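PDB 1IPA: RNA 2'-o-ribose methyltransferase from Thermus thermophilus, which probably methylates ribose 2'-hydroxyls of RNA, using S-adenosylmethionine and a methyltransferase domain whose active-site architecture contains a deep trefoil knot. Local coordinates for residues Y110-D115 / K184-P189; V120-E125 / L146-V151; A192-A197 / A224-A229; E198-E203 / R234-G239. One frame throughout, in Å; residues are numbered along the deposited sequence.

Interaction 1 of 4, residues Y110-D115 / K184-P189; sequences YRPSPD and KQHNLP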
loop_
_atom_site.group_PDB
_atom_site.type_symbol
_atom_site.label_atom_id
_atom_site.label_comp_id
_atom_site.label_asym_id
_atom_site.label_seq_id
_atom_site.Cartn_x
_atom_site.Cartn_y
_atom_site.Cartn_z
ATOM N N TYR A 110 5.231 -3.465 17.385
ATOM C CA TYR A 110 4.004 -4.200 17.130
ATOM C C TYR A 110 4.013 -5.644 17.613
ATOM O O TYR A 110 4.983 -6.374 17.413
ATOM C CB TYR A 110 3.715 -4.162 15.628
ATOM C CG TYR A 110 2.610 -5.079 15.152
ATOM C CD1 TYR A 110 1.303 -4.934 15.614
ATOM C CD2 TYR A 110 2.872 -6.080 14.218
ATOM C CE1 TYR A 110 0.286 -5.764 15.153
ATOM C CE2 TYR A 110 1.869 -6.913 13.754
ATOM C CZ TYR A 110 0.579 -6.753 14.222
ATOM O OH TYR A 110 -0.413 -7.585 13.765
ATOM N N ARG A 111 2.919 -6.034 18.262
ATOM C CA ARG A 111 2.729 -7.397 18.750
ATOM C C ARG A 111 1.338 -7.844 18.319
ATOM O O ARG A 111 0.330 -7.221 18.663
ATOM C CB ARG A 111 2.869 -7.488 20.280
ATOM C CG ARG A 111 2.561 -6.214 21.053
ATOM C CD ARG A 111 1.081 -5.849 21.066
ATOM N NE ARG A 111 0.882 -4.520 21.643
ATOM C CZ ARG A 111 1.291 -3.390 21.072
ATOM N NH1 ARG A 111 1.915 -3.422 19.899
ATOM N NH2 ARG A 111 1.097 -2.225 21.681
ATOM N N PRO A 112 1.269 -8.936 17.548
ATOM C CA PRO A 112 -0.001 -9.475 17.057
ATOM C C PRO A 112 -1.052 -9.724 18.131
ATOM O O PRO A 112 -0.763 -10.301 19.177
ATOM C CB PRO A 112 0.424 -10.762 16.348
ATOM C CG PRO A 112 1.673 -11.160 17.081
ATOM C CD PRO A 112 2.384 -9.848 17.241
ATOM N N SER A 113 -2.277 -9.286 17.866
ATOM C CA SER A 113 -3.368 -9.489 18.803
ATOM C C SER A 113 -3.971 -10.873 18.538
ATOM O O SER A 113 -3.707 -11.480 17.506
ATOM C CB SER A 113 -4.428 -8.402 18.616
ATOM O OG SER A 113 -5.096 -8.546 17.378
ATOM N N PRO A 114 -4.790 -11.389 19.470
ATOM C CA PRO A 114 -5.420 -12.706 19.318
ATOM C C PRO A 114 -6.310 -12.881 18.080
ATOM O O PRO A 114 -6.755 -13.995 17.775
ATOM C CB PRO A 114 -6.198 -12.866 20.623
ATOM C CG PRO A 114 -6.526 -11.452 21.000
ATOM C CD PRO A 114 -5.227 -10.743 20.721
ATOM N N ASP A 115 -6.565 -11.786 17.370
ATOM C CA ASP A 115 -7.394 -11.823 16.163
ATOM C C ASP A 115 -6.530 -11.450 14.956
ATOM O O ASP A 115 -7.048 -11.195 13.874
ATOM C CB ASP A 115 -8.548 -10.810 16.266
ATOM C CG ASP A 115 -9.554 -11.152 17.355
ATOM O OD1 ASP A 115 -10.353 -12.095 17.176
ATOM O OD2 ASP A 115 -9.553 -10.463 18.398
ATOM N N LYS A 184 8.675 -16.304 14.631
ATOM C CA LYS A 184 8.966 -17.283 15.670
ATOM C C LYS A 184 9.010 -16.656 17.052
ATOM O O LYS A 184 8.652 -17.291 18.037
ATOM C CB LYS A 184 10.288 -17.990 15.363
ATOM C CG LYS A 184 10.296 -18.636 13.981
ATOM C CD LYS A 184 9.079 -19.554 13.813
ATOM C CE LYS A 184 8.609 -19.636 12.365
ATOM N NZ LYS A 184 7.244 -20.222 12.294
ATOM N N GLN A 185 9.437 -15.402 17.114
ATOM C CA GLN A 185 9.527 -14.682 18.377
ATOM C C GLN A 185 8.165 -14.606 19.067
ATOM O O GLN A 185 8.079 -14.597 20.300
ATOM C CB GLN A 185 10.063 -13.270 18.130
ATOM C CG GLN A 185 10.514 -12.552 19.380
ATOM C CD GLN A 185 11.499 -13.381 20.178
ATOM O OE1 GLN A 185 12.437 -13.957 19.620
ATOM N NE2 GLN A 185 11.296 -13.445 21.490
ATOM N N HIS A 186 7.102 -14.553 18.271
ATOM C CA HIS A 186 5.754 -14.477 18.823
ATOM C C HIS A 186 4.965 -15.765 18.645
ATOM O O HIS A 186 3.743 -15.775 18.802
ATOM C CB HIS A 186 4.979 -13.318 18.190
ATOM C CG HIS A 186 5.542 -11.969 18.506
ATOM N ND1 HIS A 186 6.683 -11.479 17.910
ATOM C CD2 HIS A 186 5.130 -11.014 19.373
ATOM C CE1 HIS A 186 6.950 -10.278 18.393
ATOM N NE2 HIS A 186 6.023 -9.973 19.283
ATOM N N ASN A 187 5.670 -16.851 18.341
ATOM C CA ASN A 187 5.032 -18.144 18.120
ATOM C C ASN A 187 3.811 -17.954 17.227
ATOM O O ASN A 187 2.717 -18.422 17.536
ATOM C CB ASN A 187 4.621 -18.790 19.452
ATOM C CG ASN A 187 5.797 -19.435 20.176
ATOM O OD1 ASN A 187 6.614 -20.122 19.561
ATOM N ND2 ASN A 187 5.879 -19.228 21.488
ATOM N N LEU A 188 4.017 -17.257 16.117
ATOM C CA LEU A 188 2.943 -16.981 15.171
ATOM C C LEU A 188 2.890 -18.037 14.070
ATOM O O LEU A 188 3.815 -18.161 13.277
ATOM C CB LEU A 188 3.157 -15.597 14.552
ATOM C CG LEU A 188 2.091 -14.996 13.634
ATOM C CD1 LEU A 188 0.842 -14.667 14.433
ATOM C CD2 LEU A 188 2.646 -13.730 12.975
ATOM N N PRO A 189 1.810 -18.827 14.019
ATOM C CA PRO A 189 1.731 -19.847 12.965
ATOM C C PRO A 189 1.882 -19.213 11.580
ATOM O O PRO A 189 1.363 -18.129 11.314
ATOM C CB PRO A 189 0.357 -20.492 13.196
ATOM C CG PRO A 189 -0.412 -19.449 13.950
ATOM C CD PRO A 189 0.619 -18.860 14.881
#

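Interaction 2 of 4, residues V120-E125 / L146-V151; sequences VAVGLE and LVAGGV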
loop_
_atom_site.group_PDB
_atom_site.type_symbol
_atom_site.label_atom_id
_atom_site.label_comp_id
_atom_site.label_asym_id
_atom_site.label_seq_id
_atom_site.Cartn_x
_atom_site.Cartn_y
_atom_site.Cartn_z
ATOM N N VAL A 120 2.403 -11.531 4.886
ATOM C CA VAL A 120 3.836 -11.348 4.721
ATOM C C VAL A 120 4.129 -11.391 3.226
ATOM O O VAL A 120 3.940 -12.420 2.578
ATOM C CB VAL A 120 4.638 -12.460 5.439
ATOM C CG1 VAL A 120 6.130 -12.223 5.269
ATOM C CG2 VAL A 120 4.290 -12.485 6.918
ATOM N N ALA A 121 4.571 -10.267 2.673
ATOM C CA ALA A 121 4.884 -10.203 1.256
ATOM C C ALA A 121 6.392 -10.283 1.062
ATOM O O ALA A 121 7.149 -9.498 1.632
ATOM C CB ALA A 121 4.332 -8.921 0.656
ATOM N N VAL A 122 6.818 -11.242 0.250
ATOM C CA VAL A 122 8.235 -11.471 -0.023
ATOM C C VAL A 122 8.596 -11.149 -1.473
ATOM O O VAL A 122 7.902 -11.572 -2.400
ATOM C CB VAL A 122 8.609 -12.952 0.247
ATOM C CG1 VAL A 122 10.084 -13.182 -0.044
ATOM C CG2 VAL A 122 8.260 -13.328 1.688
ATOM N N GLY A 123 9.688 -10.410 -1.657
ATOM C CA GLY A 123 10.132 -10.055 -2.993
ATOM C C GLY A 123 9.267 -9.004 -3.661
ATOM O O GLY A 123 9.248 -8.887 -4.889
ATOM N N LEU A 124 8.542 -8.242 -2.850
ATOM C CA LEU A 124 7.668 -7.188 -3.360
ATOM C C LEU A 124 8.477 -5.897 -3.439
ATOM O O LEU A 124 8.720 -5.246 -2.419
ATOM C CB LEU A 124 6.483 -7.004 -2.417
ATOM C CG LEU A 124 5.306 -6.195 -2.943
ATOM C CD1 LEU A 124 4.710 -6.918 -4.135
ATOM C CD2 LEU A 124 4.264 -6.027 -1.848
ATOM N N GLU A 125 8.885 -5.534 -4.653
ATOM C CA GLU A 125 9.699 -4.343 -4.876
ATOM C C GLU A 125 9.031 -3.227 -5.666
ATOM O O GLU A 125 9.467 -2.078 -5.608
ATOM C CB GLU A 125 10.995 -4.744 -5.583
ATOM C CG GLU A 125 11.842 -5.727 -4.796
ATOM C CD GLU A 125 12.315 -6.895 -5.643
ATOM O OE1 GLU A 125 12.989 -7.793 -5.092
ATOM O OE2 GLU A 125 12.008 -6.919 -6.856
ATOM N N LEU A 146 3.528 -7.328 6.519
ATOM C CA LEU A 146 4.950 -7.304 6.763
ATOM C C LEU A 146 5.625 -7.539 5.433
ATOM O O LEU A 146 5.460 -8.593 4.817
ATOM C CB LEU A 146 5.346 -8.386 7.773
ATOM C CG LEU A 146 4.556 -8.346 9.078
ATOM C CD1 LEU A 146 5.104 -9.393 10.033
ATOM C CD2 LEU A 146 4.642 -6.950 9.692
ATOM N N VAL A 147 6.370 -6.535 4.989
ATOM C CA VAL A 147 7.083 -6.613 3.731
ATOM C C VAL A 147 8.547 -6.979 3.963
ATOM O O VAL A 147 9.285 -6.255 4.643
ATOM C CB VAL A 147 7.019 -5.272 2.981
ATOM C CG1 VAL A 147 7.785 -5.380 1.667
ATOM C CG2 VAL A 147 5.559 -4.887 2.731
ATOM N N ALA A 148 8.957 -8.109 3.402
ATOM C CA ALA A 148 10.332 -8.556 3.532
ATOM C C ALA A 148 11.122 -7.970 2.377
ATOM O O ALA A 148 11.282 -8.623 1.354
ATOM C CB ALA A 148 10.402 -10.080 3.496
ATOM N N GLY A 149 11.594 -6.733 2.527
ATOM C CA GLY A 149 12.379 -6.127 1.464
ATOM C C GLY A 149 12.178 -4.661 1.100
ATOM O O GLY A 149 11.881 -4.346 -0.060
ATOM N N GLY A 150 12.343 -3.757 2.061
ATOM C CA GLY A 150 12.194 -2.343 1.755
ATOM C C GLY A 150 10.817 -1.865 1.322
ATOM O O GLY A 150 10.119 -2.518 0.540
ATOM N N VAL A 151 10.441 -0.689 1.820
ATOM C CA VAL A 151 9.146 -0.099 1.519
ATOM C C VAL A 151 9.245 1.439 1.450
ATOM O O VAL A 151 10.105 2.039 2.090
ATOM C CB VAL A 151 8.135 -0.508 2.622
ATOM C CG1 VAL A 151 8.119 0.535 3.731
ATOM C CG2 VAL A 151 6.772 -0.731 2.037
HETATM O O HOH W 1 8.084 -2.390 -2.186
#

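Interaction 3 of 4, residues A192-A197 / A224-A229; sequences ATTPHA and AWLEAA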
loop_
_atom_site.group_PDB
_atom_site.type_symbol
_atom_site.label_atom_id
_atom_site.label_comp_id
_atom_site.label_asym_id
_atom_site.label_seq_id
_atom_site.Cartn_x
_atom_site.Cartn_y
_atom_site.Cartn_z
ATOM N N ALA A 192 2.676 -20.860 4.260
ATOM C CA ALA A 192 3.393 -20.396 3.080
ATOM C C ALA A 192 2.694 -20.827 1.795
ATOM O O ALA A 192 2.227 -21.956 1.681
ATOM C CB ALA A 192 4.826 -20.920 3.095
ATOM N N THR A 193 2.626 -19.912 0.835
ATOM C CA THR A 193 1.991 -20.172 -0.448
ATOM C C THR A 193 3.047 -20.599 -1.473
ATOM O O THR A 193 4.075 -19.944 -1.631
ATOM C CB THR A 193 1.262 -18.899 -0.967
ATOM O OG1 THR A 193 0.350 -18.424 0.033
ATOM C CG2 THR A 193 0.477 -19.203 -2.237
ATOM N N THR A 194 2.793 -21.715 -2.149
ATOM C CA THR A 194 3.695 -22.232 -3.173
ATOM C C THR A 194 2.885 -23.009 -4.200
ATOM O O THR A 194 1.903 -23.671 -3.855
ATOM C CB THR A 194 4.760 -23.195 -2.589
ATOM O OG1 THR A 194 4.124 -24.179 -1.766
ATOM C CG2 THR A 194 5.764 -22.438 -1.764
ATOM N N PRO A 195 3.284 -22.940 -5.479
ATOM C CA PRO A 195 2.556 -23.666 -6.523
ATOM C C PRO A 195 2.743 -25.182 -6.432
ATOM O O PRO A 195 1.952 -25.939 -6.980
ATOM C CB PRO A 195 3.130 -23.078 -7.808
ATOM C CG PRO A 195 4.555 -22.772 -7.415
ATOM C CD PRO A 195 4.367 -22.129 -6.061
ATOM N N HIS A 196 3.779 -25.636 -5.734
ATOM C CA HIS A 196 3.989 -27.074 -5.625
ATOM C C HIS A 196 3.511 -27.721 -4.332
ATOM O O HIS A 196 3.834 -28.874 -4.058
ATOM C CB HIS A 196 5.455 -27.433 -5.892
ATOM C CG HIS A 196 6.439 -26.650 -5.087
ATOM N ND1 HIS A 196 6.620 -26.845 -3.736
ATOM C CD2 HIS A 196 7.324 -25.691 -5.452
ATOM C CE1 HIS A 196 7.578 -26.043 -3.302
ATOM N NE2 HIS A 196 8.021 -25.333 -4.324
ATOM N N ALA A 197 2.727 -26.989 -3.550
ATOM C CA ALA A 197 2.186 -27.537 -2.309
ATOM C C ALA A 197 1.052 -28.476 -2.694
ATOM O O ALA A 197 0.354 -28.248 -3.678
ATOM C CB ALA A 197 1.655 -26.422 -1.413
ATOM N N ALA A 224 13.878 -21.233 2.946
ATOM C CA ALA A 224 13.807 -20.657 4.282
ATOM C C ALA A 224 12.363 -20.487 4.744
ATOM O O ALA A 224 12.027 -20.836 5.877
ATOM C CB ALA A 224 14.524 -19.318 4.308
ATOM N N TRP A 225 11.515 -19.952 3.871
ATOM C CA TRP A 225 10.108 -19.740 4.210
ATOM C C TRP A 225 9.306 -21.029 4.286
ATOM O O TRP A 225 8.410 -21.152 5.114
ATOM C CB TRP A 225 9.440 -18.792 3.208
ATOM C CG TRP A 225 9.971 -17.405 3.301
ATOM C CD1 TRP A 225 10.998 -16.869 2.582
ATOM C CD2 TRP A 225 9.570 -16.400 4.241
ATOM N NE1 TRP A 225 11.268 -15.599 3.020
ATOM C CE2 TRP A 225 10.408 -15.284 4.037
ATOM C CE3 TRP A 225 8.586 -16.340 5.243
ATOM C CZ2 TRP A 225 10.295 -14.114 4.794
ATOM C CZ3 TRP A 225 8.471 -15.178 5.996
ATOM C CH2 TRP A 225 9.325 -14.078 5.765
ATOM N N LEU A 226 9.634 -21.991 3.431
ATOM C CA LEU A 226 8.921 -23.262 3.410
ATOM C C LEU A 226 9.230 -24.164 4.604
ATOM O O LEU A 226 8.375 -24.921 5.055
ATOM C CB LEU A 226 9.209 -23.997 2.101
ATOM C CG LEU A 226 8.778 -23.207 0.863
ATOM C CD1 LEU A 226 8.891 -24.068 -0.382
ATOM C CD2 LEU A 226 7.347 -22.738 1.044
ATOM N N GLU A 227 10.450 -24.076 5.116
ATOM C CA GLU A 227 10.851 -24.878 6.259
ATOM C C GLU A 227 10.303 -24.269 7.545
ATOM O O GLU A 227 10.072 -24.972 8.526
ATOM C CB GLU A 227 12.379 -24.961 6.323
ATOM C CG GLU A 227 12.993 -25.616 5.090
ATOM C CD GLU A 227 14.513 -25.600 5.091
ATOM O OE1 GLU A 227 15.104 -24.495 5.090
ATOM O OE2 GLU A 227 15.119 -26.696 5.087
ATOM N N ALA A 228 10.076 -22.958 7.531
ATOM C CA ALA A 228 9.563 -22.276 8.713
ATOM C C ALA A 228 8.047 -22.339 8.853
ATOM O O ALA A 228 7.514 -22.128 9.943
ATOM C CB ALA A 228 10.017 -20.827 8.712
ATOM N N ALA A 229 7.350 -22.639 7.766
ATOM C CA ALA A 229 5.888 -22.689 7.797
ATOM C C ALA A 229 5.304 -23.921 8.473
ATOM O O ALA A 229 5.847 -25.013 8.366
ATOM C CB ALA A 229 5.338 -22.584 6.378
#

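Interaction 4 of 4, residues E198-E203 / R234-G239; sequences EALYWE and RIPMQG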
loop_
_atom_site.group_PDB
_atom_site.type_symbol
_atom_site.label_atom_id
_atom_site.label_comp_id
_atom_site.label_asym_id
_atom_site.label_seq_id
_atom_site.Cartn_x
_atom_site.Cartn_y
_atom_site.Cartn_z
ATOM N N GLU A 198 0.863 -29.523 -1.905
ATOM C CA GLU A 198 -0.180 -30.498 -2.173
ATOM C C GLU A 198 -1.542 -30.018 -1.692
ATOM O O GLU A 198 -2.561 -30.245 -2.342
ATOM C CB GLU A 198 0.157 -31.814 -1.483
ATOM C CG GLU A 198 -0.661 -32.981 -1.977
ATOM C CD GLU A 198 -0.419 -34.233 -1.166
ATOM O OE1 GLU A 198 0.710 -34.382 -0.636
ATOM O OE2 GLU A 198 -1.356 -35.063 -1.075
ATOM N N ALA A 199 -1.557 -29.357 -0.541
ATOM C CA ALA A 199 -2.803 -28.858 0.021
ATOM C C ALA A 199 -3.266 -27.570 -0.650
ATOM O O ALA A 199 -2.467 -26.685 -0.948
ATOM C CB ALA A 199 -2.646 -28.636 1.523
ATOM N N LEU A 200 -4.566 -27.497 -0.907
ATOM C CA LEU A 200 -5.173 -26.326 -1.505
ATOM C C LEU A 200 -5.303 -25.328 -0.363
ATOM O O LEU A 200 -5.424 -25.732 0.803
ATOM C CB LEU A 200 -6.549 -26.675 -2.066
ATOM C CG LEU A 200 -6.569 -27.380 -3.424
ATOM C CD1 LEU A 200 -7.987 -27.792 -3.777
ATOM C CD2 LEU A 200 -6.013 -26.435 -4.479
ATOM N N TYR A 201 -5.279 -24.038 -0.685
ATOM C CA TYR A 201 -5.362 -23.019 0.347
ATOM C C TYR A 201 -6.638 -23.080 1.183
ATOM O O TYR A 201 -6.628 -22.683 2.347
ATOM C CB TYR A 201 -5.154 -21.618 -0.263
ATOM C CG TYR A 201 -6.315 -21.030 -1.033
ATOM C CD1 TYR A 201 -7.116 -20.044 -0.463
ATOM C CD2 TYR A 201 -6.592 -21.426 -2.344
ATOM C CE1 TYR A 201 -8.162 -19.456 -1.174
ATOM C CE2 TYR A 201 -7.643 -20.848 -3.067
ATOM C CZ TYR A 201 -8.418 -19.862 -2.472
ATOM O OH TYR A 201 -9.437 -19.267 -3.164
ATOM N N TRP A 202 -7.724 -23.594 0.611
ATOM C CA TRP A 202 -8.994 -23.702 1.342
ATOM C C TRP A 202 -8.926 -24.686 2.492
ATOM O O TRP A 202 -9.749 -24.633 3.394
ATOM C CB TRP A 202 -10.122 -24.187 0.437
ATOM C CG TRP A 202 -10.474 -23.276 -0.656
ATOM C CD1 TRP A 202 -11.008 -22.026 -0.547
ATOM C CD2 TRP A 202 -10.341 -23.540 -2.053
ATOM N NE1 TRP A 202 -11.220 -21.499 -1.792
ATOM C CE2 TRP A 202 -10.817 -22.405 -2.736
ATOM C CE3 TRP A 202 -9.868 -24.628 -2.792
ATOM C CZ2 TRP A 202 -10.832 -22.323 -4.132
ATOM C CZ3 TRP A 202 -9.885 -24.549 -4.180
ATOM C CH2 TRP A 202 -10.365 -23.399 -4.834
ATOM N N GLU A 203 -7.961 -25.595 2.440
ATOM C CA GLU A 203 -7.820 -26.625 3.465
ATOM C C GLU A 203 -7.008 -26.212 4.677
ATOM O O GLU A 203 -7.045 -26.883 5.715
ATOM C CB GLU A 203 -7.210 -27.881 2.845
ATOM C CG GLU A 203 -7.965 -28.349 1.623
ATOM C CD GLU A 203 -7.408 -29.623 1.055
ATOM O OE1 GLU A 203 -7.507 -30.658 1.748
ATOM O OE2 GLU A 203 -6.872 -29.588 -0.078
ATOM N N ARG A 234 -1.399 -24.010 -1.720
ATOM C CA ARG A 234 -1.376 -23.459 -3.067
ATOM C C ARG A 234 -2.722 -22.953 -3.551
ATOM O O ARG A 234 -3.783 -23.373 -3.078
ATOM C CB ARG A 234 -0.833 -24.481 -4.073
ATOM C CG ARG A 234 -1.837 -25.518 -4.533
ATOM C CD ARG A 234 -1.277 -26.351 -5.671
ATOM N NE ARG A 234 -2.342 -27.084 -6.330
ATOM C CZ ARG A 234 -2.970 -28.115 -5.788
ATOM N NH1 ARG A 234 -2.624 -28.542 -4.584
ATOM N NH2 ARG A 234 -3.968 -28.694 -6.434
ATOM N N ILE A 235 -2.651 -22.024 -4.498
ATOM C CA ILE A 235 -3.832 -21.437 -5.115
ATOM C C ILE A 235 -3.954 -22.147 -6.453
ATOM O O ILE A 235 -3.156 -21.938 -7.355
ATOM C CB ILE A 235 -3.655 -19.913 -5.315
ATOM C CG1 ILE A 235 -3.633 -19.218 -3.948
ATOM C CG2 ILE A 235 -4.777 -19.362 -6.183
ATOM C CD1 ILE A 235 -3.246 -17.762 -3.993
ATOM N N PRO A 236 -4.958 -23.013 -6.587
ATOM C CA PRO A 236 -5.158 -23.761 -7.827
ATOM C C PRO A 236 -5.319 -22.879 -9.052
ATOM O O PRO A 236 -5.986 -21.846 -8.997
ATOM C CB PRO A 236 -6.401 -24.592 -7.522
ATOM C CG PRO A 236 -7.182 -23.693 -6.596
ATOM C CD PRO A 236 -6.107 -23.176 -5.675
ATOM N N MET A 237 -4.667 -23.283 -10.140
ATOM C CA MET A 237 -4.725 -22.577 -11.421
ATOM C C MET A 237 -5.453 -23.540 -12.361
ATOM O O MET A 237 -4.983 -24.646 -12.606
ATOM C CB MET A 237 -3.318 -22.297 -11.968
ATOM C CG MET A 237 -2.420 -21.363 -11.124
ATOM S SD MET A 237 -3.037 -19.675 -10.914
ATOM C CE MET A 237 -3.027 -19.562 -9.222
ATOM N N GLN A 238 -6.593 -23.114 -12.887
ATOM C CA GLN A 238 -7.407 -23.955 -13.761
ATOM C C GLN A 238 -7.244 -23.810 -15.271
ATOM O O GLN A 238 -7.855 -24.571 -16.020
ATOM C CB GLN A 238 -8.881 -23.747 -13.411
ATOM C CG GLN A 238 -9.252 -24.251 -12.032
ATOM C CD GLN A 238 -9.661 -25.709 -12.052
ATOM O OE1 GLN A 238 -10.629 -26.071 -12.706
ATOM N NE2 GLN A 238 -8.929 -26.549 -11.338
ATOM N N GLY A 239 -6.432 -22.860 -15.731
ATOM C CA GLY A 239 -6.285 -22.680 -17.169
ATOM C C GLY A 239 -4.882 -22.518 -17.722
ATOM O O GLY A 239 -3.988 -23.290 -17.392
#

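Interaction 1 of 4, residues Y110-D115 / K184-P189
Pro112, in the loop between strand 96-101 and strand 117-122, packs against His186 at the end of helix 176-185. The pyrrolidine ring meets the imidazole obliquely: Pro112 CD comes 3.7 Å from His186 CD2, and Pro112 CG lies 4.1 Å from His186 CB. With its CG opposite the carbonyl carbon (chi1 -65°), His186 turns its ring toward the proline, and ND1 is hydrogen-bonded to Trp182 O, one turn back in the helix, which fixes the rotation of the imidazole. The far nitrogen, His186 NE2, rests 4.1 Å from Arg111 CB, an apolar neighbour. The helix ends here in a Schellman motif. Asn187, with positive phi, is its C-prime residue; Asn187 N bonds to Lys184 O at 3.0 Å, and Leu188 N returns to Ile183 O. This reversal directs Leu188 inward, where its CD1 approaches Pro112 CB at 4.4 Å; both side chains also rest on Ile118 of strand 117-122 and on Trp182. On the loop itself, Pro112 N sits 4.0 Å above one face of the Tyr110 ring, displaced toward the rim. Glu143 also ties down this loop, accepting Tyr110 OH on one carboxylate oxygen and Ser113 OG on the other.

Interaction 2 of 4, residues V120-E125 / L146-V151
The chi1 of -179° at Val120 places CG1 beside its own carbonyl carbon and 3.7 Å from Leu146 O, while CG2 is left to meet Leu146 CB at 4.3 Å. Val147 has the same rotamer and, on the face it shares with Ala121, brings CG1 near Leu124 O. Between the side chains the backbones are locked in parallel register. Ala121 N donates to Leu146 O at 2.9 Å, and Ala148 N donates to Ala121 O, also at 2.9 Å. Leu146 O is approached as well by Val120 CA in a CA-H...O contact of 3.2 Å. Beyond Ala148, the centre of an inverse gamma turn, the chains diverge through Gly123, Gly149 and Gly150, all at positive phi. A water then spans the opening, donating to Leu124 O at 2.9 Å and only weakly to Gly150 O. The turn after strand 117-122 leads toward what is probably the first conserved SpoU motif, and the two adjacent parallel strands, joined through helix 127-140, form the beta-alpha-beta unit of a Rossmann-like fold.

Interaction 3 of 4, residues A192-A197 / A224-A229
The imidazole of His196 has Thr194 CB 4.1 Å above one face, toward the rim, and Leu226 CD1 at its edge, close to the ring plane, where His196 CE1 is the atom met at 3.8 Å. This is where the end of a strand is covered by a helix in the alpha/beta methyltransferase domain: residues 192-193 finish strand 190-193 of the parallel sheet, and Leu226 comes from helix 223-228, packed beside it. Beyond the strand, Thr194 to Ala197 form a type I beta turn that brings His196 back over Thr194. A chi1 of 51° sets His196 CG between its own backbone N and carbonyl carbon, and this folded-back rotamer lets the ring reach the leucine although its CB does not point there. Leu226 spreads its two methyls: CD1 lies toward His196 and CD2 toward Ala192, 3.7 Å from Ala192 CB, and both reach Thr194 CG2. Ala192 is flanked a second time by Ala229, their CB methyls standing 3.7 Å apart, so that the small residue at the strand end meets both Leu226 and Ala229. Trp225 directs its indole away from this seam, over Val120 and Val122 of strand 117-122, and its NE1 is held by Glu176. The contact is mainly apolar packing, and its tightest point is at the branch ends of Thr194 and Leu226, which reach tip to tip; the 3.2 Å between Thr194 CG2 and Leu226 CD2 is short for two methyls, making their exact placement somewhat doubtful.

Interaction 4 of 4, residues E198-E203 / R234-G239
Arg234 offers both its backbone and its side chain to residues 198-201. Its amide N donates to Ala199 O at 3.0 Å, and Arg234 O in turn accepts Tyr201 N at 2.9 Å. Together these bonds make a single bridge between Leu200 and Arg234 just past strand 231-233, on the side away from strand 190-193. The extended side chain then carries NH1 to Ala197 O, its main partner, and to a weak bond with Glu198 O (2.8 Å, only 125° at the hydrogen). Leu200 CD2 lies 3.6 Å above one face of the guanidinium. Leu200 N is taken by Glu203 OE2, met from above the carboxylate plane, while Leu200 O accepts Glu203 N at 3.0 Å, closing a tight turn. The residues after strand 231-233 probably belong to the third conserved motif of the SpoU/TrmH family, part of the C-terminal knotted region. Here Pro236 packs against three side chains: Leu200 CD2 touches Pro236 CD at 3.5 Å, the Tyr201 ring presents its edge to that same CD, and Trp202 CH2 lies 3.7 Å from Pro236 CG.

All four contacts belong to the methyltransferase part of the chain, and interactions 2 and 3 reach the same parallel sheet. Interaction 2 is nested within the loop closed by interaction 1, with centres about 18 Å apart; interaction 3 follows both, and its segments alternate with those of interaction 4. Lys184 NZ joins interaction 1 to Ala228 O of interaction 3. The indole of Trp225 connects interaction 3 with Val120, Val122 and Ala148 of interaction 2, centres about 16 Å away. Ala197 O, bound by Arg234 NH1, ties interaction 3 to interaction 4, about 13 Å between centres. Interaction 3 thus touches each of the other three, while interactions 1 and 4 do not touch.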